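Local coordinates for cellulosomal scaffoldin adaptor protein B (Acetivibrio cellulolyticus, PDB 4U3S) that probably serves as a cellulosome scaffold adaptor, whose third type II cohesin domain is of the kind that binds dockerin modules of partner proteins, at residues I20-K25 with A114-K119; D42-Q47 with A120-A125. All coordinates share one frame; numbering follows the deposited sequence.

Interaction 1. Residues I20-K25 with A114-K119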
ATOM      1  N   ILE A  20     -20.308  -3.620  17.618  1.00 32.96           N
ATOM      2  CA  ILE A  20     -21.007  -3.505  16.350  1.00 32.06           C
ATOM      3  C   ILE A  20     -20.111  -4.099  15.265  1.00 29.27           C
ATOM      4  O   ILE A  20     -18.922  -3.782  15.209  1.00 31.38           O
ATOM      5  CB  ILE A  20     -21.231  -2.026  15.993  1.00 32.69           C
ATOM      6  CG1 ILE A  20     -22.094  -1.352  17.056  1.00 38.72           C
ATOM      7  CG2 ILE A  20     -21.856  -1.888  14.617  1.00 31.96           C
ATOM      8  CD1 ILE A  20     -22.026   0.155  16.955  1.00 40.38           C
ATOM      9  N   LYS A  21     -20.671  -4.949  14.417  1.00 28.31           N
ATOM     10  CA  LYS A  21     -19.927  -5.579  13.339  1.00 27.57           C
ATOM     11  C   LYS A  21     -20.253  -4.832  12.060  1.00 28.03           C
ATOM     12  O   LYS A  21     -21.403  -4.806  11.640  1.00 26.46           O
ATOM     13  CB  LYS A  21     -20.295  -7.057  13.193  1.00 29.24           C
ATOM     14  CG  LYS A  21     -19.920  -7.941  14.379  1.00 33.65           C
ATOM     15  CD  LYS A  21     -20.204  -9.413  14.063  1.00 38.57           C
ATOM     16  CE  LYS A  21     -20.159 -10.303  15.291  1.00 43.68           C
ATOM     17  NZ  LYS A  21     -19.649 -11.659  14.937  1.00 46.70           N
ATOM     18  N   ALA A  22     -19.232  -4.238  11.455  1.00 24.28           N
ATOM     19  CA  ALA A  22     -19.372  -3.552  10.178  1.00 23.07           C
ATOM     20  C   ALA A  22     -18.903  -4.468   9.069  1.00 21.28           C
ATOM     21  O   ALA A  22     -17.751  -4.858   9.011  1.00 21.84           O
ATOM     22  CB  ALA A  22     -18.585  -2.257  10.181  1.00 23.96           C
ATOM     23  N   THR A  23     -19.804  -4.847   8.194  1.00 21.91           N
ATOM     24  CA  THR A  23     -19.448  -5.701   7.074  1.00 21.64           C
ATOM     25  C   THR A  23     -19.349  -4.893   5.783  1.00 20.12           C
ATOM     26  O   THR A  23     -20.306  -4.209   5.381  1.00 22.36           O
ATOM     27  CB  THR A  23     -20.470  -6.830   6.865  1.00 22.50           C
ATOM     28  OG1 THR A  23     -20.455  -7.707   7.997  1.00 23.23           O
ATOM     29  CG2 THR A  23     -20.103  -7.632   5.631  1.00 22.77           C
ATOM     30  N   VAL A  24     -18.202  -5.000   5.132  1.00 19.50           N
ATOM     31  CA  VAL A  24     -18.030  -4.434   3.789  1.00 19.70           C
ATOM     32  C   VAL A  24     -18.555  -5.442   2.776  1.00 19.30           C
ATOM     33  O   VAL A  24     -18.117  -6.592   2.771  1.00 19.19           O
ATOM     34  CB  VAL A  24     -16.563  -4.112   3.488  1.00 19.71           C
ATOM     35  CG1 VAL A  24     -16.461  -3.426   2.132  1.00 19.31           C
ATOM     36  CG2 VAL A  24     -15.997  -3.226   4.586  1.00 20.34           C
ATOM     37  N   LYS A  25     -19.445  -4.976   1.906  1.00 21.37           N
ATOM     38  CA  LYS A  25     -20.207  -5.832   1.003  1.00 23.15           C
ATOM     39  C   LYS A  25     -20.151  -5.227  -0.398  1.00 21.28           C
ATOM     40  O   LYS A  25     -20.209  -3.998  -0.561  1.00 21.05           O
ATOM     41  CB  LYS A  25     -21.650  -5.925   1.474  1.00 28.38           C
ATOM     42  CG  LYS A  25     -22.491  -6.901   0.685  1.00 37.42           C
ATOM     43  CD  LYS A  25     -23.948  -6.468   0.623  1.00 46.37           C
ATOM     44  CE  LYS A  25     -24.774  -7.433  -0.221  1.00 53.28           C
ATOM     45  NZ  LYS A  25     -24.318  -7.522  -1.644  1.00 49.67           N
ATOM     46  N   ALA A 114     -15.221  -8.147   3.874  1.00 18.81           N
ATOM     47  CA  ALA A 114     -14.492  -7.894   5.100  1.00 18.04           C
ATOM     48  C   ALA A 114     -15.455  -7.596   6.223  1.00 18.83           C
ATOM     49  O   ALA A 114     -16.570  -7.087   6.004  1.00 18.25           O
ATOM     50  CB  ALA A 114     -13.564  -6.722   4.920  1.00 17.35           C
ATOM     51  N   VAL A 115     -15.005  -7.882   7.437  1.00 17.55           N
ATOM     52  CA  VAL A 115     -15.744  -7.504   8.638  1.00 19.26           C
ATOM     53  C   VAL A 115     -14.763  -6.854   9.620  1.00 19.20           C
ATOM     54  O   VAL A 115     -13.643  -7.330   9.819  1.00 20.67           O
ATOM     55  CB  VAL A 115     -16.477  -8.692   9.315  1.00 20.02           C
ATOM     56  CG1 VAL A 115     -17.495  -8.179  10.321  1.00 21.33           C
ATOM     57  CG2 VAL A 115     -17.197  -9.560   8.289  1.00 21.21           C
ATOM     58  N   VAL A 116     -15.194  -5.739  10.193  1.00 19.51           N
ATOM     59  CA  VAL A 116     -14.456  -5.066  11.254  1.00 20.39           C
ATOM     60  C   VAL A 116     -15.408  -4.849  12.416  1.00 21.42           C
ATOM     61  O   VAL A 116     -16.613  -4.755  12.254  1.00 21.95           O
ATOM     62  CB  VAL A 116     -13.752  -3.751  10.786  1.00 21.34           C
ATOM     63  CG1 VAL A 116     -12.876  -4.039   9.572  1.00 21.83           C
ATOM     64  CG2 VAL A 116     -14.722  -2.671  10.414  1.00 24.67           C
ATOM     65  N   GLY A 117     -14.870  -4.827  13.616  1.00 21.90           N
ATOM     66  CA  GLY A 117     -15.663  -4.669  14.821  1.00 22.89           C
ATOM     67  C   GLY A 117     -15.468  -3.270  15.374  1.00 22.76           C
ATOM     68  O   GLY A 117     -14.392  -2.697  15.254  1.00 22.15           O
ATOM     69  N   PHE A 118     -16.515  -2.701  15.959  1.00 22.25           N
ATOM     70  CA  PHE A 118     -16.411  -1.435  16.681  1.00 23.60           C
ATOM     71  C   PHE A 118     -17.074  -1.556  18.062  1.00 26.96           C
ATOM     72  O   PHE A 118     -18.278  -1.841  18.169  1.00 26.93           O
ATOM     73  CB  PHE A 118     -17.067  -0.309  15.901  1.00 24.43           C
ATOM     74  CG  PHE A 118     -16.316   0.088  14.654  1.00 23.72           C
ATOM     75  CD1 PHE A 118     -15.106   0.775  14.742  1.00 24.11           C
ATOM     76  CD2 PHE A 118     -16.812  -0.212  13.393  1.00 24.07           C
ATOM     77  CE1 PHE A 118     -14.414   1.154  13.595  1.00 23.80           C
ATOM     78  CE2 PHE A 118     -16.119   0.148  12.261  1.00 25.34           C
ATOM     79  CZ  PHE A 118     -14.932   0.856  12.356  1.00 22.52           C
ATOM     80  N   LYS A 119     -16.295  -1.351  19.115  1.00 27.03           N
ATOM     81  CA  LYS A 119     -16.834  -1.365  20.470  1.00 30.53           C
ATOM     82  C   LYS A 119     -17.114   0.065  20.874  1.00 28.80           C
ATOM     83  O   LYS A 119     -16.279   0.949  20.696  1.00 29.13           O
ATOM     84  CB  LYS A 119     -15.858  -2.010  21.445  1.00 32.57           C
ATOM     85  CG  LYS A 119     -16.375  -1.982  22.863  1.00 37.72           C
ATOM     86  CD  LYS A 119     -15.316  -2.360  23.867  1.00 42.95           C
ATOM     87  CE  LYS A 119     -15.132  -3.858  23.941  1.00 44.40           C
ATOM     88  NZ  LYS A 119     -14.386  -4.187  25.178  1.00 46.02           N
TER
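Ile-20 and Phe-118 bond through both of their backbone polar groups, and the two strands run antiparallel from there to Val-24 and Ala-114. Ile-20 N donates to Phe-118 O at 2.8 Å, almost straight at 175°, and Phe-118 N returns the bond to Ile-20 O at 2.7 Å. Two residues on, Ala-22 N reaches Val-116 O at 2.8 Å, nearly along the C=O axis, while Val-116 N gives its hydrogen to Ala-22 O. The Val-24 pair is lopsided: Val-24 N meets Ala-114 O at 2.8 Å, but the return bond from Ala-114 N to Val-24 O is weak at 3.5 Å; the backbone of Val-24 is also hydrogen-bonded to that of Val-113. Lys-21 and Thr-23 turn their backbone polar groups the other way, bonding to Asp-10 and Asn-8 beside strand 20-25, and Lys-21 N donates to the Asp-10 carboxylate oxygen OD1; Val-115 likewise bonds to Thr-64 on the far side of strand 114-119.

Ile-20, Ala-22, Val-24, Ala-114, Val-116 and Phe-118 face the interior. The CB of Ala-22 lies at the edge of the Phe-118 ring, near its plane, 4.0 Å from CE2, and also touches CG2 of Val-116. Beyond them Leu-89 and Leu-91 of strand 88-95 close over Phe-118 and Val-116, and the Tyr-41 ring meets Phe-118. On the other face Thr-23 lies across Val-115. With OG1 anti to the carbonyl carbon (chi1 -65°), the hydroxyl oxygen of Thr-23 comes 3.8 Å from CG2 of Val-115 and equally near its CG1.

The chemistry is thus split: most of the backbone polarity is spent on neighbouring strands and Asp-10, leaving a purely hydrocarbon surface on the inner face to pack against the second sheet of the cohesin β-sandwich.

Interaction 2. Residues D42-Q47 with A120-A125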
ATOM      1  N   ASP A  42     -14.622   7.825  14.611  1.00 24.70           N
ATOM      2  CA  ASP A  42     -14.236   8.691  15.725  1.00 25.94           C
ATOM      3  C   ASP A  42     -13.676   7.813  16.834  1.00 25.02           C
ATOM      4  O   ASP A  42     -14.455   7.104  17.503  1.00 25.83           O
ATOM      5  CB  ASP A  42     -15.461   9.447  16.262  1.00 27.55           C
ATOM      6  CG  ASP A  42     -15.095  10.461  17.311  1.00 31.01           C
ATOM      7  OD1 ASP A  42     -14.018  10.343  17.927  1.00 33.31           O
ATOM      8  OD2 ASP A  42     -15.892  11.397  17.519  1.00 33.65           O
ATOM      9  N   PRO A  43     -12.349   7.853  17.047  1.00 26.87           N
ATOM     10  CA  PRO A  43     -11.726   6.937  18.014  1.00 28.42           C
ATOM     11  C   PRO A  43     -12.035   7.230  19.476  1.00 32.64           C
ATOM     12  O   PRO A  43     -11.678   6.429  20.346  1.00 32.35           O
ATOM     13  CB  PRO A  43     -10.225   7.107  17.739  1.00 27.60           C
ATOM     14  CG  PRO A  43     -10.083   8.495  17.255  1.00 26.86           C
ATOM     15  CD  PRO A  43     -11.376   8.832  16.525  1.00 26.51           C
ATOM     16  N   THR A  44     -12.667   8.364  19.752  1.00 33.67           N
ATOM     17  CA  THR A  44     -13.143   8.673  21.108  1.00 36.50           C
ATOM     18  C   THR A  44     -14.496   8.027  21.357  1.00 34.91           C
ATOM     19  O   THR A  44     -14.886   7.813  22.500  1.00 36.71           O
ATOM     20  CB  THR A  44     -13.251  10.187  21.364  1.00 36.39           C
ATOM     21  OG1 THR A  44     -14.328  10.743  20.600  1.00 38.80           O
ATOM     22  CG2 THR A  44     -11.934  10.894  21.022  1.00 37.17           C
ATOM     23  N   VAL A  45     -15.215   7.711  20.287  1.00 32.84           N
ATOM     24  CA  VAL A  45     -16.554   7.110  20.411  1.00 32.00           C
ATOM     25  C   VAL A  45     -16.519   5.606  20.169  1.00 30.02           C
ATOM     26  O   VAL A  45     -17.203   4.850  20.873  1.00 30.96           O
ATOM     27  CB  VAL A  45     -17.543   7.779  19.435  1.00 32.34           C
ATOM     28  CG1 VAL A  45     -18.941   7.210  19.608  1.00 33.33           C
ATOM     29  CG2 VAL A  45     -17.563   9.286  19.644  1.00 34.34           C
ATOM     30  N   LEU A  46     -15.709   5.158  19.201  1.00 27.22           N
ATOM     31  CA  LEU A  46     -15.670   3.759  18.827  1.00 26.81           C
ATOM     32  C   LEU A  46     -14.233   3.261  18.836  1.00 25.47           C
ATOM     33  O   LEU A  46     -13.338   3.962  18.388  1.00 25.81           O
ATOM     34  CB  LEU A  46     -16.277   3.544  17.436  1.00 26.45           C
ATOM     35  CG  LEU A  46     -17.723   3.964  17.200  1.00 27.43           C
ATOM     36  CD1 LEU A  46     -18.120   3.691  15.761  1.00 25.70           C
ATOM     37  CD2 LEU A  46     -18.684   3.275  18.156  1.00 29.05           C
ATOM     38  N   GLN A  47     -14.030   2.060  19.376  1.00 24.78           N
ATOM     39  CA  GLN A  47     -12.735   1.393  19.348  1.00 24.08           C
ATOM     40  C   GLN A  47     -12.808   0.264  18.339  1.00 23.60           C
ATOM     41  O   GLN A  47     -13.655  -0.639  18.466  1.00 23.40           O
ATOM     42  CB  GLN A  47     -12.432   0.812  20.729  1.00 25.17           C
ATOM     43  CG  GLN A  47     -11.154   0.026  20.804  1.00 25.51           C
ATOM     44  CD  GLN A  47     -10.971  -0.611  22.160  1.00 26.96           C
ATOM     45  OE1 GLN A  47     -11.936  -1.074  22.778  1.00 30.40           O
ATOM     46  NE2 GLN A  47      -9.750  -0.585  22.663  1.00 27.82           N
ATOM     47  N   ALA A 120     -18.311   0.306  21.383  1.00 31.26           N
ATOM     48  CA  ALA A 120     -18.691   1.642  21.810  1.00 32.67           C
ATOM     49  C   ALA A 120     -17.965   2.059  23.085  1.00 33.30           C
ATOM     50  O   ALA A 120     -17.946   1.325  24.073  1.00 34.62           O
ATOM     51  CB  ALA A 120     -20.197   1.728  21.995  1.00 33.85           C
ATOM     52  N   LEU A 121     -17.337   3.226  23.036  1.00 33.30           N
ATOM     53  CA  LEU A 121     -16.681   3.830  24.194  1.00 36.25           C
ATOM     54  C   LEU A 121     -17.609   4.842  24.817  1.00 38.14           C
ATOM     55  O   LEU A 121     -17.607   5.013  26.026  1.00 39.55           O
ATOM     56  CB  LEU A 121     -15.399   4.551  23.775  1.00 35.40           C
ATOM     57  CG  LEU A 121     -14.396   3.684  23.011  1.00 34.04           C
ATOM     58  CD1 LEU A 121     -13.218   4.527  22.547  1.00 34.85           C
ATOM     59  CD2 LEU A 121     -13.931   2.518  23.878  1.00 33.13           C
ATOM     60  N   GLN A 122     -18.364   5.540  23.968  1.00 37.28           N
ATOM     61  CA  GLN A 122     -19.393   6.471  24.407  1.00 41.21           C
ATOM     62  C   GLN A 122     -20.665   6.171  23.648  1.00 41.81           C
ATOM     63  O   GLN A 122     -20.643   5.560  22.579  1.00 38.53           O
ATOM     64  CB  GLN A 122     -19.020   7.914  24.100  1.00 41.52           C
ATOM     65  CG  GLN A 122     -17.671   8.409  24.587  1.00 41.57           C
ATOM     66  CD  GLN A 122     -17.454   9.859  24.161  1.00 44.59           C
ATOM     67  OE1 GLN A 122     -18.205  10.755  24.563  1.00 49.00           O
ATOM     68  NE2 GLN A 122     -16.457  10.094  23.328  1.00 44.67           N
ATOM     69  N   LYS A 123     -21.766   6.664  24.189  1.00 45.42           N
ATOM     70  CA  LYS A 123     -23.092   6.392  23.672  1.00 50.74           C
ATOM     71  C   LYS A 123     -23.518   7.305  22.500  1.00 48.67           C
ATOM     72  O   LYS A 123     -24.468   6.985  21.792  1.00 54.59           O
ATOM     73  CB  LYS A 123     -24.077   6.530  24.843  1.00 55.10           C
ATOM     74  CG  LYS A 123     -25.527   6.236  24.533  1.00 65.53           C
ATOM     75  CD  LYS A 123     -25.715   4.845  23.965  1.00 69.68           C
ATOM     76  CE  LYS A 123     -27.192   4.537  23.833  1.00 73.12           C
ATOM     77  NZ  LYS A 123     -27.388   3.181  23.275  1.00 73.20           N
ATOM     78  N   LYS A 124     -22.818   8.415  22.279  1.00 44.82           N
ATOM     79  CA  LYS A 124     -23.303   9.458  21.364  1.00 44.41           C
ATOM     80  C   LYS A 124     -23.291   9.132  19.862  1.00 41.07           C
ATOM     81  O   LYS A 124     -22.638   8.192  19.411  1.00 37.59           O
ATOM     82  CB  LYS A 124     -22.568  10.774  21.629  1.00 47.32           C
ATOM     83  CG  LYS A 124     -21.089  10.784  21.282  1.00 49.73           C
ATOM     84  CD  LYS A 124     -20.508  12.170  21.491  1.00 53.10           C
ATOM     85  CE  LYS A 124     -19.192  12.322  20.756  1.00 57.33           C
ATOM     86  NZ  LYS A 124     -18.537  13.613  21.083  1.00 61.57           N
ATOM     87  N   ALA A 125     -24.035   9.920  19.094  1.00 37.64           N
ATOM     88  CA  ALA A 125     -24.221   9.650  17.677  1.00 35.18           C
ATOM     89  C   ALA A 125     -22.906   9.804  16.940  1.00 32.18           C
ATOM     90  O   ALA A 125     -22.156  10.744  17.162  1.00 32.99           O
ATOM     91  CB  ALA A 125     -25.266  10.584  17.073  1.00 35.16           C
TER
HETATM   92  O   HOH W   1     -16.207  13.126  19.461  1.00 42.33           O
HETATM   93  O   HOH W   2     -15.645  12.467  22.205  1.00 46.82           O
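Val-45 O accepts from two backbone amides of the 120-125 loop, Leu-121 N at 2.7 Å and, weakly, Gln-122 N at 3.4 Å, so one carbonyl holds the start of that loop. Within 42-47, Asp-42 O receives both Val-45 N and Leu-46 N, which closes the turn.

Among the side-chain bonds, the amide of Gln-122 reaches over Thr-44. Its NE2 donates to Thr-44 O at 2.9 Å and 175°, with the oxygen in the plane of the amide, yet the nitrogen stands above the carbonyl plane of Thr-44. NE2 also donates to a water, which passes a hydrogen to Thr-44 OG1; that hydroxyl in turn donates to Asp-42 OD1 at 2.7 Å. The first torsion of Thr-44 (chi1 70°) sets OG1 between its own N and carbonyl carbon, on the same face of the Asp-42 carboxylate as Thr-44 N. A second water bridges Asp-42 OD2 and Lys-124 NZ, whose opposite charges lie 5.0 Å apart.

The remaining contacts are van der Waals ones. Lys-124 stretches across Val-45 at about a right angle, its CE 3.6 Å from CG2. Leu-121 reaches back over segment 42-47, its CD2 against the CB of Gln-47 and its CD1 beside Pro-43 O, while Leu-46 sets CD2 4.0 Å from Ala-120 CA.

Asp-42 OD1 with Thr-44 N makes an Asx turn, leading here into strand 46-49, whose antiparallel pairing with strand 111-120 ends in the non-hydrogen-bonded pair Leu-46 and Ala-120 at one end of the cohesin sandwich.

Strand 111-120 is the shared element: its middle pairs with 20-25 in interaction 1, and its last residue passes into the loop of interaction 2. The contact centres are about 15 Å apart, but the two join at Phe-118 and Lys-119. Lys-119 N lies 2.8 Å from Gln-47 O, probably a hydrogen bond, continuing the sheet from one contact to the other, and Phe-118 CD1 packs 4.0 Å from Leu-46 CB. The same ring therefore serves Ala-22 in interaction 1 and Leu-46 in interaction 2. Interaction 1 is largely buried, its centre about 8 Å from that of the chain; interaction 2 is a partly exposed, water-bridged end of the sandwich, its centre at about 19 Å.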